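Local coordinates for protein DNA double-strand break repair nuclease NurA (Sulfolobus solfataricus, PDB 2YGK) that is a manganese-dependent nuclease that probably acts with the helicase HerA to resect DNA ends in double-strand break repair, at residues Thr258-Ile270 with Ile286-Tyr298. Residues are numbered along the deposited sequence; the frame is centred on the assembly and turned at random.
Sequences TFYTRLDNGKRVI and IMDRLSGVSIKGY
Helix 280-291 packs against the central sheet of the RNase H-like NurA domain, and its C-terminal part and the following hairpin close round Leu-263, which leads out of strand 255-262 into the connection to strand 270-275. The isobutyl group of Leu-263 splits its contacts: CD2 lies 4.1 Å from CB of Leu-290, while CD1 is directed at the hairpin, 3.5 Å from OG of Ser-294 and close to the carbonyl oxygen of Gly-297. That serine hydroxyl gives its hydrogen to the O of Leu-290 (2.6 Å), from the opposite face of the carbonyl to the N-H of Val-293. Further up the helix, OG1 of Thr-261, hydrogen-bonded to the O of Gly-228 on the neighbouring strand, lies 3.2 Å from SE of selenomethionine Met-287. The Met-287 chain turns about the CG-SE bond (chi3 57°), which brings CE to 3.5 Å from the O of Arg-262. In the type I' turn 295-298, CA of Gly-297 fits 4.0 Å from CB of Asp-264, and a water joins OD2 of Asp-264 to the N of Gly-297. The side chain of Tyr-298, its ring edge against CG2 of Ile-270, comes within about 4 Å of that of the manganese ligand Asp-133.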
ATOM      1  N   THR A 258      25.152   9.630   8.132  1.00 49.81           N
ATOM      2  CA  THR A 258      23.970   9.406   8.911  1.00 46.61           C
ATOM      3  C   THR A 258      24.353   9.405  10.388  1.00 45.50           C
ATOM      4  O   THR A 258      25.412   8.919  10.768  1.00 46.54           O
ATOM      5  CB  THR A 258      23.281   8.087   8.500  1.00 46.97           C
ATOM      6  OG1 THR A 258      22.960   8.127   7.093  1.00 46.41           O
ATOM      7  CG2 THR A 258      21.992   7.888   9.270  1.00 45.00           C
ATOM      8  N   PHE A 259      23.513  10.007  11.214  1.00 42.88           N
ATOM      9  CA  PHE A 259      23.517   9.709  12.643  1.00 41.61           C
ATOM     10  C   PHE A 259      22.084   9.659  13.128  1.00 40.08           C
ATOM     11  O   PHE A 259      21.185  10.152  12.453  1.00 39.99           O
ATOM     12  CB  PHE A 259      24.318  10.738  13.440  1.00 41.55           C
ATOM     13  CG  PHE A 259      23.797  12.138  13.348  1.00 39.16           C
ATOM     14  CD1 PHE A 259      24.179  12.968  12.318  1.00 41.15           C
ATOM     15  CD2 PHE A 259      22.961  12.642  14.307  1.00 38.52           C
ATOM     16  CE1 PHE A 259      23.682  14.299  12.222  1.00 40.04           C
ATOM     17  CE2 PHE A 259      22.475  13.971  14.223  1.00 38.15           C
ATOM     18  CZ  PHE A 259      22.831  14.779  13.177  1.00 37.33           C
ATOM     19  N   TYR A 260      21.894   9.064  14.303  1.00 38.93           N
ATOM     20  CA  TYR A 260      20.629   9.037  15.006  1.00 36.63           C
ATOM     21  C   TYR A 260      20.724   9.941  16.187  1.00 36.50           C
ATOM     22  O   TYR A 260      21.731   9.976  16.873  1.00 38.54           O
ATOM     23  CB  TYR A 260      20.364   7.654  15.479  1.00 36.19           C
ATOM     24  CG  TYR A 260      20.119   6.721  14.347  1.00 38.63           C
ATOM     25  CD1 TYR A 260      18.833   6.619  13.752  1.00 38.27           C
ATOM     26  CD2 TYR A 260      21.135   5.930  13.848  1.00 40.48           C
ATOM     27  CE1 TYR A 260      18.589   5.742  12.718  1.00 39.31           C
ATOM     28  CE2 TYR A 260      20.889   5.016  12.801  1.00 41.87           C
ATOM     29  CZ  TYR A 260      19.615   4.946  12.234  1.00 42.63           C
ATOM     30  OH  TYR A 260      19.368   4.053  11.204  1.00 46.52           O
ATOM     31  N   THR A 261      19.695  10.709  16.450  1.00 35.88           N
ATOM     32  CA  THR A 261      19.761  11.622  17.587  1.00 35.27           C
ATOM     33  C   THR A 261      18.416  11.573  18.260  1.00 34.66           C
ATOM     34  O   THR A 261      17.405  11.265  17.626  1.00 34.32           O
ATOM     35  CB  THR A 261      20.103  13.099  17.126  1.00 35.38           C
ATOM     36  OG1 THR A 261      20.233  13.993  18.264  1.00 34.49           O
ATOM     37  CG2 THR A 261      19.060  13.586  16.164  1.00 32.77           C
ATOM     38  N   ARG A 262      18.454  11.814  19.567  1.00 34.69           N
ATOM     39  CA  ARG A 262      17.309  12.102  20.377  1.00 34.33           C
ATOM     40  C   ARG A 262      17.548  13.491  20.855  1.00 34.27           C
ATOM     41  O   ARG A 262      18.558  13.717  21.523  1.00 35.96           O
ATOM     42  CB  ARG A 262      17.247  11.150  21.577  1.00 35.17           C
ATOM     43  CG  ARG A 262      16.123  11.495  22.564  1.00 35.82           C
ATOM     44  CD  ARG A 262      16.052  10.528  23.716  1.00 38.72           C
ATOM     45  NE  ARG A 262      15.654   9.155  23.354  1.00 38.97           N
ATOM     46  CZ  ARG A 262      16.432   8.066  23.378  1.00 39.10           C
ATOM     47  NH1 ARG A 262      17.706   8.133  23.732  1.00 41.89           N
ATOM     48  NH2 ARG A 262      15.927   6.875  23.041  1.00 39.87           N
ATOM     49  N   LEU A 263      16.628  14.411  20.556  1.00 33.92           N
ATOM     50  CA  LEU A 263      16.793  15.839  20.874  1.00 34.31           C
ATOM     51  C   LEU A 263      16.428  16.177  22.302  1.00 36.91           C
ATOM     52  O   LEU A 263      16.827  17.231  22.805  1.00 37.74           O
ATOM     53  CB  LEU A 263      15.951  16.713  19.956  1.00 32.93           C
ATOM     54  CG  LEU A 263      16.345  16.516  18.492  1.00 31.97           C
ATOM     55  CD1 LEU A 263      15.283  17.075  17.640  1.00 29.85           C
ATOM     56  CD2 LEU A 263      17.730  17.098  18.132  1.00 31.13           C
ATOM     57  N   ASP A 264      15.684  15.284  22.951  1.00 38.88           N
ATOM     58  CA  ASP A 264      15.046  15.560  24.236  1.00 41.05           C
ATOM     59  C   ASP A 264      14.926  14.260  25.027  1.00 42.31           C
ATOM     60  O   ASP A 264      14.485  13.221  24.487  1.00 41.62           O
ATOM     61  CB  ASP A 264      13.684  16.156  23.965  1.00 41.41           C
ATOM     62  CG  ASP A 264      12.931  16.496  25.212  1.00 47.23           C
ATOM     63  OD1 ASP A 264      13.456  16.285  26.332  1.00 51.44           O
ATOM     64  OD2 ASP A 264      11.772  16.977  25.062  1.00 53.89           O
ATOM     65  N   ASN A 265      15.351  14.315  26.293  1.00 44.08           N
ATOM     66  CA  ASN A 265      15.316  13.171  27.192  1.00 45.46           C
ATOM     67  C   ASN A 265      13.987  12.454  27.131  1.00 46.37           C
ATOM     68  O   ASN A 265      12.968  13.076  27.322  1.00 47.59           O
ATOM     69  CB  ASN A 265      15.529  13.634  28.622  1.00 46.99           C
ATOM     70  CG  ASN A 265      16.986  13.913  28.957  1.00 48.60           C
ATOM     71  OD1 ASN A 265      17.905  13.570  28.203  1.00 51.88           O
ATOM     72  ND2 ASN A 265      17.210  14.492  30.130  1.00 48.36           N
ATOM     73  N   GLY A 266      14.000  11.155  26.858  1.00 47.05           N
ATOM     74  CA  GLY A 266      12.806  10.325  26.955  1.00 48.71           C
ATOM     75  C   GLY A 266      11.961  10.262  25.705  1.00 48.24           C
ATOM     76  O   GLY A 266      10.964   9.532  25.655  1.00 49.02           O
ATOM     77  N   LYS A 267      12.365  10.999  24.676  1.00 47.39           N
ATOM     78  CA  LYS A 267      11.563  11.117  23.454  1.00 46.18           C
ATOM     79  C   LYS A 267      12.101  10.254  22.323  1.00 45.07           C
ATOM     80  O   LYS A 267      12.983   9.421  22.522  1.00 45.88           O
ATOM     81  CB  LYS A 267      11.495  12.580  23.053  1.00 45.71           C
ATOM     82  CG  LYS A 267      10.906  13.436  24.143  1.00 48.73           C
ATOM     83  CD  LYS A 267       9.486  12.972  24.458  1.00 52.00           C
ATOM     84  CE  LYS A 267       8.767  13.930  25.381  1.00 54.46           C
ATOM     85  NZ  LYS A 267       9.416  14.004  26.686  1.00 56.20           N
ATOM     86  N   ARG A 268      11.518  10.412  21.147  1.00 44.11           N
ATOM     87  CA  ARG A 268      11.776   9.546  20.015  1.00 43.29           C
ATOM     88  C   ARG A 268      13.178   9.778  19.536  1.00 41.21           C
ATOM     89  O   ARG A 268      13.743  10.820  19.807  1.00 42.16           O
ATOM     90  CB  ARG A 268      10.803   9.890  18.894  1.00 43.46           C
ATOM     91  CG  ARG A 268      10.972  11.342  18.407  1.00 45.55           C
ATOM     92  CD  ARG A 268      10.259  11.579  17.126  1.00 48.51           C
ATOM     93  NE  ARG A 268       8.824  11.545  17.343  1.00 54.76           N
ATOM     94  CZ  ARG A 268       7.971  10.688  16.779  1.00 58.68           C
ATOM     95  NH1 ARG A 268       8.391   9.741  15.942  1.00 58.68           N
ATOM     96  NH2 ARG A 268       6.672  10.785  17.068  1.00 60.52           N
ATOM     97  N   VAL A 269      13.741   8.805  18.839  1.00 39.71           N
ATOM     98  CA  VAL A 269      14.987   8.972  18.146  1.00 37.75           C
ATOM     99  C   VAL A 269      14.627   9.210  16.683  1.00 36.98           C
ATOM    100  O   VAL A 269      13.734   8.525  16.122  1.00 36.71           O
ATOM    101  CB  VAL A 269      15.852   7.707  18.254  1.00 38.73           C
ATOM    102  CG1 VAL A 269      17.109   7.838  17.412  1.00 37.44           C
ATOM    103  CG2 VAL A 269      16.204   7.380  19.749  1.00 39.46           C
ATOM    104  N   ILE A 270      15.332  10.157  16.059  1.00 35.54           N
ATOM    105  CA  ILE A 270      15.199  10.409  14.624  1.00 34.10           C
ATOM    106  C   ILE A 270      16.521  10.130  13.899  1.00 34.96           C
ATOM    107  O   ILE A 270      17.596  10.196  14.511  1.00 34.96           O
ATOM    108  CB  ILE A 270      14.788  11.850  14.360  1.00 33.13           C
ATOM    109  CG1 ILE A 270      15.857  12.829  14.828  1.00 31.75           C
ATOM    110  CG2 ILE A 270      13.489  12.165  15.059  1.00 33.42           C
ATOM    111  CD1 ILE A 270      15.504  14.324  14.624  1.00 28.42           C
ATOM    112  N   ILE A 286      24.144  20.920  15.513  1.00 42.11           N
ATOM    113  CA  ILE A 286      22.888  20.661  14.815  1.00 40.84           C
ATOM    114  C   ILE A 286      21.789  20.249  15.804  1.00 40.15           C
ATOM    115  O   ILE A 286      20.632  20.630  15.632  1.00 40.10           O
ATOM    116  CB  ILE A 286      23.031  19.568  13.720  1.00 40.95           C
ATOM    117  CG1 ILE A 286      23.799  20.103  12.503  1.00 41.90           C
ATOM    118  CG2 ILE A 286      21.663  19.046  13.260  1.00 36.81           C
ATOM    119  CD1 ILE A 286      24.169  18.984  11.515  1.00 40.98           C
HETATM  120  N   MSE A 287      22.142  19.471  16.824  1.00 39.38           N
HETATM  121  CA  MSE A 287      21.175  19.117  17.842  1.00 38.78           C
HETATM  122  C   MSE A 287      20.696  20.353  18.597  1.00 39.78           C
HETATM  123  O   MSE A 287      19.521  20.532  18.835  1.00 39.38           O
HETATM  124  CB  MSE A 287      21.802  18.145  18.839  1.00 38.97           C
HETATM  125  CG  MSE A 287      22.006  16.775  18.270  1.00 38.10           C
HETATM  126 SE   MSE A 287      22.779  15.551  19.536  1.00 40.38          SE
HETATM  127  CE  MSE A 287      21.526  15.586  21.015  1.00 37.56           C
ATOM    128  N   ASP A 288      21.642  21.192  18.993  1.00 41.91           N
ATOM    129  CA  ASP A 288      21.367  22.352  19.845  1.00 43.18           C
ATOM    130  C   ASP A 288      20.449  23.308  19.146  1.00 43.29           C
ATOM    131  O   ASP A 288      19.466  23.759  19.716  1.00 44.30           O
ATOM    132  CB  ASP A 288      22.671  23.045  20.211  1.00 44.51           C
ATOM    133  CG  ASP A 288      23.409  22.353  21.348  1.00 46.47           C
ATOM    134  OD1 ASP A 288      22.824  21.398  21.918  1.00 48.53           O
ATOM    135  OD2 ASP A 288      24.572  22.758  21.664  1.00 47.23           O
ATOM    136  N   ARG A 289      20.759  23.577  17.884  1.00 43.28           N
ATOM    137  CA  ARG A 289      19.916  24.399  17.010  1.00 42.90           C
ATOM    138  C   ARG A 289      18.542  23.791  16.689  1.00 40.91           C
ATOM    139  O   ARG A 289      17.525  24.491  16.702  1.00 40.23           O
ATOM    140  CB  ARG A 289      20.681  24.702  15.716  1.00 43.56           C
ATOM    141  CG  ARG A 289      21.916  25.547  15.939  1.00 45.84           C
ATOM    142  CD  ARG A 289      22.879  25.371  14.820  1.00 50.10           C
ATOM    143  NE  ARG A 289      23.988  26.327  14.880  1.00 56.11           N
ATOM    144  CZ  ARG A 289      25.059  26.294  14.086  1.00 61.98           C
ATOM    145  NH1 ARG A 289      25.219  25.342  13.171  1.00 63.44           N
ATOM    146  NH2 ARG A 289      25.997  27.213  14.215  1.00 68.05           N
ATOM    147  N   LEU A 290      18.497  22.500  16.391  1.00 39.52           N
ATOM    148  CA  LEU A 290      17.191  21.842  16.200  1.00 38.91           C
ATOM    149  C   LEU A 290      16.336  21.846  17.466  1.00 40.19           C
ATOM    150  O   LEU A 290      15.113  22.003  17.373  1.00 40.62           O
ATOM    151  CB  LEU A 290      17.335  20.403  15.779  1.00 37.61           C
ATOM    152  CG  LEU A 290      17.767  20.169  14.355  1.00 36.07           C
ATOM    153  CD1 LEU A 290      18.213  18.727  14.211  1.00 29.81           C
ATOM    154  CD2 LEU A 290      16.601  20.561  13.444  1.00 34.91           C
ATOM    155  N   SER A 291      16.967  21.656  18.631  1.00 40.36           N
ATOM    156  CA  SER A 291      16.236  21.655  19.891  1.00 41.41           C
ATOM    157  C   SER A 291      15.457  22.973  20.081  1.00 42.81           C
ATOM    158  O   SER A 291      14.387  22.994  20.678  1.00 44.47           O
ATOM    159  CB  SER A 291      17.175  21.365  21.091  1.00 42.57           C
ATOM    160  OG  SER A 291      17.679  20.005  21.115  1.00 41.12           O
ATOM    161  N   GLY A 292      15.964  24.071  19.548  1.00 42.86           N
ATOM    162  CA  GLY A 292      15.313  25.363  19.720  1.00 43.39           C
ATOM    163  C   GLY A 292      14.077  25.583  18.876  1.00 43.25           C
ATOM    164  O   GLY A 292      13.386  26.579  19.052  1.00 45.59           O
ATOM    165  N   VAL A 293      13.775  24.681  17.950  1.00 41.25           N
ATOM    166  CA  VAL A 293      12.533  24.776  17.196  1.00 40.28           C
ATOM    167  C   VAL A 293      11.754  23.467  17.288  1.00 39.67           C
ATOM    168  O   VAL A 293      10.862  23.217  16.474  1.00 40.18           O
ATOM    169  CB  VAL A 293      12.810  25.108  15.733  1.00 39.58           C
ATOM    170  CG1 VAL A 293      13.641  26.377  15.666  1.00 39.86           C
ATOM    171  CG2 VAL A 293      13.532  23.950  15.055  1.00 36.60           C
ATOM    172  N   SER A 294      12.089  22.663  18.292  1.00 39.04           N
ATOM    173  CA  SER A 294      11.561  21.335  18.465  1.00 38.14           C
ATOM    174  C   SER A 294      10.584  21.307  19.598  1.00 39.57           C
ATOM    175  O   SER A 294      10.717  22.028  20.594  1.00 42.12           O
ATOM    176  CB  SER A 294      12.670  20.344  18.795  1.00 37.34           C
ATOM    177  OG  SER A 294      13.451  20.068  17.646  1.00 36.55           O
ATOM    178  N   ILE A 295       9.592  20.456  19.438  1.00 39.63           N
ATOM    179  CA  ILE A 295       8.665  20.124  20.497  1.00 40.90           C
ATOM    180  C   ILE A 295       8.660  18.637  20.696  1.00 39.91           C
ATOM    181  O   ILE A 295       8.593  17.875  19.709  1.00 38.08           O
ATOM    182  CB  ILE A 295       7.283  20.639  20.161  1.00 41.85           C
ATOM    183  CG1 ILE A 295       7.271  22.112  20.516  1.00 45.17           C
ATOM    184  CG2 ILE A 295       6.201  19.915  20.965  1.00 42.87           C
ATOM    185  CD1 ILE A 295       6.212  22.830  19.789  1.00 50.13           C
ATOM    186  N   LYS A 296       8.743  18.230  21.963  1.00 40.77           N
ATOM    187  CA  LYS A 296       8.751  16.808  22.325  1.00 41.65           C
ATOM    188  C   LYS A 296       9.643  15.995  21.415  1.00 39.84           C
ATOM    189  O   LYS A 296       9.249  14.929  20.986  1.00 39.44           O
ATOM    190  CB  LYS A 296       7.346  16.203  22.304  1.00 43.07           C
ATOM    191  CG  LYS A 296       6.540  16.477  23.599  1.00 48.94           C
ATOM    192  CD  LYS A 296       5.020  16.439  23.330  1.00 54.72           C
ATOM    193  CE  LYS A 296       4.244  16.839  24.576  1.00 60.18           C
ATOM    194  NZ  LYS A 296       4.539  15.909  25.692  1.00 62.95           N
ATOM    195  N   GLY A 297      10.839  16.512  21.124  1.00 38.59           N
ATOM    196  CA  GLY A 297      11.860  15.738  20.472  1.00 37.00           C
ATOM    197  C   GLY A 297      11.861  15.854  18.973  1.00 35.93           C
ATOM    198  O   GLY A 297      12.742  15.268  18.353  1.00 35.87           O
ATOM    199  N   TYR A 298      10.931  16.628  18.383  1.00 35.11           N
ATOM    200  CA  TYR A 298      10.834  16.757  16.924  1.00 33.11           C
ATOM    201  C   TYR A 298      10.643  18.198  16.421  1.00 33.03           C
ATOM    202  O   TYR A 298       9.857  18.964  16.993  1.00 32.49           O
ATOM    203  CB  TYR A 298       9.649  15.920  16.440  1.00 33.32           C
ATOM    204  CG  TYR A 298       9.563  15.716  14.947  1.00 31.81           C
ATOM    205  CD1 TYR A 298      10.360  14.789  14.327  1.00 31.62           C
ATOM    206  CD2 TYR A 298       8.690  16.473  14.160  1.00 30.83           C
ATOM    207  CE1 TYR A 298      10.284  14.578  12.935  1.00 32.56           C
ATOM    208  CE2 TYR A 298       8.608  16.286  12.783  1.00 30.67           C
ATOM    209  CZ  TYR A 298       9.414  15.325  12.173  1.00 31.56           C
ATOM    210  OH  TYR A 298       9.342  15.070  10.808  1.00 34.24           O
TER
HETATM  211  O   HOH W   1      12.223  18.727  22.478  1.00 49.97           O